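Local coordinates for protein hypothetic aldehyde deformylating oxygenase (Sulfolobus tokodaii, PDB 5V4T) that binds iron within a ferritin-like helical fold and probably acts as an oxidoreductase of the aldehyde deformylating oxygenase type, at residues 183-186 / 190-193; 26-31 / 81-86. One frame throughout, in Å; residues are numbered along the deposited sequence.

Contact 1: residues 183-186 / 190-193; sequences KIEP and SIQE
Beside the place where Ile191 meets Ile184 and Glu185, the hydroxyl Ser190 OG accepts the backbone amide Glu193 N at 3.1 Å, with an N-H···O angle of 163°. This nearly straight bond is the N-cap of helix 191-211: the serine stands just ahead of the first helical residue and satisfies an amide that has no carbonyl one turn earlier to bond to. The cap marks the start of the helix, and Ile191, the next residue, brings the end of its side chain close to residues 184 and 185. The arrangement is a tight corner between two consecutive helices, the first running on into a 3-10 segment at Glu185 and Pro186, with only three residues between the segments and Glu185 CA 6.3 Å from Ser190 CA.

Ile191 reaches across with its longer branch. CG1 lies anti to the carbonyl carbon (chi1 -61°), beside the backbone N, and from there CD1 extends to Ile184. Ile191 CD1 makes a loose apolar contact, 4.4 Å from Ile184 CB and as far from Ile184 CG2. One carbon back, Ile191 CG1 meets the methylene of Glu185 with 4.1 Å between CG1 and Glu185 CG, the two side chains running roughly perpendicular. Beyond that methylene the glutamate is extended, and its OE2 forms a salt bridge with Lys181, four residues earlier, in helix 181-184.

No hydrogen bond passes between the segments, which bury about 130 Å² in all. The corner therefore illustrates a division of labour: the serine cap and the Glu185-Lys181 salt bridge each stay on their own side of the contact, while the junction itself rests on hydrocarbon contact, to which even the glutamate contributes its aliphatic part.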
# COMPACT_ATOMS: atom_id res chain seq x y z
N LYS A 183 10.50 9.19 -10.32
CA LYS A 183 11.17 8.57 -9.13
C LYS A 183 11.42 7.09 -9.26
O LYS A 183 12.36 6.58 -8.69
CB LYS A 183 10.34 8.79 -7.87
CG LYS A 183 10.23 10.25 -7.41
CD LYS A 183 11.57 10.98 -7.47
CE LYS A 183 11.44 12.45 -7.07
NZ LYS A 183 11.76 12.59 -5.63
N ILE A 184 10.60 6.40 -10.07
CA ILE A 184 10.65 4.93 -10.18
C ILE A 184 11.57 4.46 -11.31
O ILE A 184 12.26 3.46 -11.20
CB ILE A 184 9.21 4.34 -10.36
CG1 ILE A 184 8.33 4.56 -9.11
CG2 ILE A 184 9.30 2.88 -10.73
CD1 ILE A 184 6.84 4.30 -9.33
N GLU A 185 11.53 5.16 -12.46
CA GLU A 185 12.37 4.80 -13.59
C GLU A 185 13.86 4.75 -13.28
O GLU A 185 14.55 3.87 -13.77
CB GLU A 185 12.12 5.70 -14.80
CG GLU A 185 10.80 5.44 -15.46
CD GLU A 185 10.62 6.27 -16.72
OE1 GLU A 185 11.08 7.45 -16.77
OE2 GLU A 185 10.01 5.73 -17.65
N PRO A 186 14.37 5.65 -12.43
CA PRO A 186 15.79 5.50 -12.06
C PRO A 186 16.16 4.23 -11.29
O PRO A 186 17.34 3.87 -11.19
CB PRO A 186 16.05 6.74 -11.21
CG PRO A 186 15.07 7.72 -11.76
CD PRO A 186 13.82 6.90 -11.96
N SER A 190 10.34 -0.32 -15.78
CA SER A 190 9.49 0.19 -16.83
C SER A 190 8.10 0.47 -16.28
O SER A 190 7.49 -0.47 -15.76
CB SER A 190 9.35 -0.84 -17.90
OG SER A 190 8.23 -0.59 -18.71
N ILE A 191 7.60 1.69 -16.42
CA ILE A 191 6.24 2.01 -15.96
C ILE A 191 5.22 1.14 -16.71
O ILE A 191 4.30 0.60 -16.08
CB ILE A 191 5.88 3.49 -16.11
CG1 ILE A 191 6.82 4.36 -15.27
CG2 ILE A 191 4.45 3.79 -15.72
CD1 ILE A 191 6.46 4.28 -13.78
N GLN A 192 5.37 0.99 -18.04
CA GLN A 192 4.49 0.06 -18.73
C GLN A 192 4.47 -1.36 -18.17
O GLN A 192 3.37 -1.99 -18.04
CB GLN A 192 4.80 -0.04 -20.25
CG GLN A 192 3.72 -0.84 -21.02
CD GLN A 192 2.34 -0.17 -20.96
OE1 GLN A 192 2.16 0.93 -21.52
NE2 GLN A 192 1.36 -0.80 -20.28
N GLU A 193 5.61 -1.92 -17.83
CA GLU A 193 5.68 -3.30 -17.29
C GLU A 193 4.99 -3.32 -15.92
O GLU A 193 4.32 -4.26 -15.62
CB GLU A 193 7.09 -3.92 -17.19
CG GLU A 193 7.69 -4.22 -18.54
CD GLU A 193 9.08 -4.88 -18.47
OE1 GLU A 193 9.55 -5.22 -17.36
OE2 GLU A 193 9.71 -5.03 -19.55

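Contact 2: residues 26-31 / 81-86; sequences ASIMDR and SYIKLF
Ile83 touches both Ile28 and Arg31, at a point where the ferritin-like helical fold packs a connecting segment against one of its helices. Residues 26-31 belong to the link from helix 10-23 to helix 34-46 and end in a 3-10 turn, in which Arg31 N bonds to Ile28 O; residues 81-86 are part of helix 80-93. The turn brings Ile28 and Arg31 to the same partner, and each branch of Ile83 meets one of them.

The longer branch meets Ile28. That residue has CG1 placed between its backbone N and carbonyl carbon (chi1 54°), a crowded position that sends CD1 out to the helix, where Ile28 CD1 lies 3.6 Å from Ile83 CG1. The isoleucines cross nearly at right angles, and the methyl ends, Ile28 CD1 and Ile83 CD1, stand 4.0 Å apart.

The shorter branch lies against the arginine. Arg31 is fully extended as far as NE, and its NH2 makes a salt bridge with Asp87, farther along helix 80-93, so the charged end is held at the helix while its flat surface rests on a methyl. An alanine in place of Ile83 would probably leave Ile28 CD1 without its main neighbour here and one guanidinium face without its methyl support.

Around Ser81, Tyr82 and Leu85 the same helix turns to other parts of the protein; Tyr82 OH, for instance, bonds to His22 O. Over the guanidinium, Ile83 CG2 sits 3.5 Å above the plane, offset toward the rim, with Arg31 NE the nearest atom at 3.7 Å.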
# COMPACT_ATOMS: atom_id res chain seq x y z
N ALA A 26 4.62 10.59 5.50
CA ALA A 26 4.96 11.46 6.60
C ALA A 26 4.68 12.92 6.29
O ALA A 26 4.29 13.62 7.19
CB ALA A 26 6.44 11.29 6.98
N SER A 27 4.87 13.37 5.04
CA SER A 27 4.63 14.78 4.67
C SER A 27 3.17 15.20 4.83
O SER A 27 2.87 16.39 4.98
CB SER A 27 5.06 15.05 3.23
OG SER A 27 4.22 14.35 2.29
N ILE A 28 2.24 14.25 4.79
CA ILE A 28 0.83 14.62 4.85
C ILE A 28 -0.09 13.72 5.67
O ILE A 28 -1.31 13.81 5.51
CB ILE A 28 0.22 14.75 3.45
CG1 ILE A 28 0.45 13.46 2.66
CG2 ILE A 28 0.75 15.98 2.73
CD1 ILE A 28 -0.44 13.37 1.45
N MET A 29 0.44 12.89 6.55
CA MET A 29 -0.42 11.89 7.21
C MET A 29 -1.45 12.48 8.19
O MET A 29 -2.56 11.88 8.37
CB MET A 29 0.40 10.78 7.86
CG MET A 29 1.26 11.18 9.04
SD MET A 29 2.36 9.78 9.35
CE MET A 29 1.24 8.38 9.33
N ASP A 30 -1.12 13.63 8.81
CA ASP A 30 -2.13 14.40 9.63
C ASP A 30 -3.46 14.66 8.91
O ASP A 30 -4.51 14.79 9.55
CB ASP A 30 -1.55 15.74 10.06
CG ASP A 30 -0.55 15.61 11.20
OD1 ASP A 30 -0.11 14.47 11.51
OD2 ASP A 30 -0.20 16.65 11.78
N ARG A 31 -3.41 14.76 7.58
CA ARG A 31 -4.65 14.89 6.76
C ARG A 31 -5.69 13.82 7.09
O ARG A 31 -6.91 14.06 7.07
CB ARG A 31 -4.32 14.85 5.26
CG ARG A 31 -5.50 15.11 4.35
CD ARG A 31 -5.04 15.05 2.89
NE ARG A 31 -6.10 15.31 1.95
CZ ARG A 31 -6.37 16.48 1.39
NH1 ARG A 31 -5.69 17.57 1.67
NH2 ARG A 31 -7.36 16.57 0.53
N SER A 81 -3.14 11.67 -7.09
CA SER A 81 -4.02 10.49 -7.13
C SER A 81 -3.92 9.67 -5.84
O SER A 81 -4.90 8.99 -5.44
CB SER A 81 -3.73 9.62 -8.36
OG SER A 81 -4.21 10.25 -9.58
N TYR A 82 -2.76 9.69 -5.19
CA TYR A 82 -2.62 9.01 -3.89
C TYR A 82 -3.44 9.72 -2.84
O TYR A 82 -4.12 9.14 -1.98
CB TYR A 82 -1.14 8.99 -3.50
CG TYR A 82 -0.84 8.42 -2.15
CD1 TYR A 82 -0.99 9.16 -1.00
CD2 TYR A 82 -0.42 7.09 -2.04
CE1 TYR A 82 -0.69 8.61 0.23
CE2 TYR A 82 -0.14 6.54 -0.80
CZ TYR A 82 -0.28 7.27 0.30
OH TYR A 82 0.04 6.70 1.51
N ILE A 83 -3.37 11.06 -2.87
CA ILE A 83 -4.18 11.84 -1.94
C ILE A 83 -5.69 11.57 -2.11
O ILE A 83 -6.42 11.39 -1.13
CB ILE A 83 -3.79 13.35 -2.06
CG1 ILE A 83 -2.36 13.56 -1.62
CG2 ILE A 83 -4.75 14.19 -1.26
CD1 ILE A 83 -1.72 14.86 -2.05
N LYS A 84 -6.15 11.47 -3.37
CA LYS A 84 -7.53 11.11 -3.68
C LYS A 84 -7.89 9.71 -3.15
O LYS A 84 -8.98 9.48 -2.65
CB LYS A 84 -7.72 11.17 -5.17
CG LYS A 84 -9.16 11.04 -5.58
CD LYS A 84 -9.37 11.50 -7.00
CE LYS A 84 -10.86 11.68 -7.21
NZ LYS A 84 -11.18 11.68 -8.65
N LEU A 85 -6.98 8.76 -3.29
CA LEU A 85 -7.28 7.43 -2.84
C LEU A 85 -7.61 7.41 -1.39
O LEU A 85 -8.59 6.83 -0.98
CB LEU A 85 -6.08 6.48 -3.17
CG LEU A 85 -6.21 5.03 -2.67
CD1 LEU A 85 -7.25 4.30 -3.44
CD2 LEU A 85 -4.87 4.34 -2.85
N PHE A 86 -6.79 8.05 -0.58
CA PHE A 86 -6.98 8.03 0.84
C PHE A 86 -8.10 8.95 1.31
O PHE A 86 -8.75 8.59 2.26
CB PHE A 86 -5.67 8.16 1.59
CG PHE A 86 -4.88 6.86 1.60
CD1 PHE A 86 -5.24 5.86 2.45
CD2 PHE A 86 -3.89 6.62 0.70
CE1 PHE A 86 -4.57 4.65 2.48
CE2 PHE A 86 -3.22 5.40 0.69
CZ PHE A 86 -3.60 4.41 1.56

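From the N terminus, helix 10-23 leads into the first half of contact 2, residues 26-31. The chain then runs through helices 34-46 and 49-67, the latter carrying the iron ligand Glu57, before residues 81-86 close this long loop. Helices 98-128, 132-155 and 159-179 follow, and with the first two come the remaining ligands. Contact 1 opens only after them and closes a short corner between helices 181-184 and 191-211. The two loops are therefore in series, neither nested nor crossed. Their centres lie 22 Å apart and their nearest atoms about 11 Å: one joins distant parts of the sequence, the other consecutive helices near the C terminus.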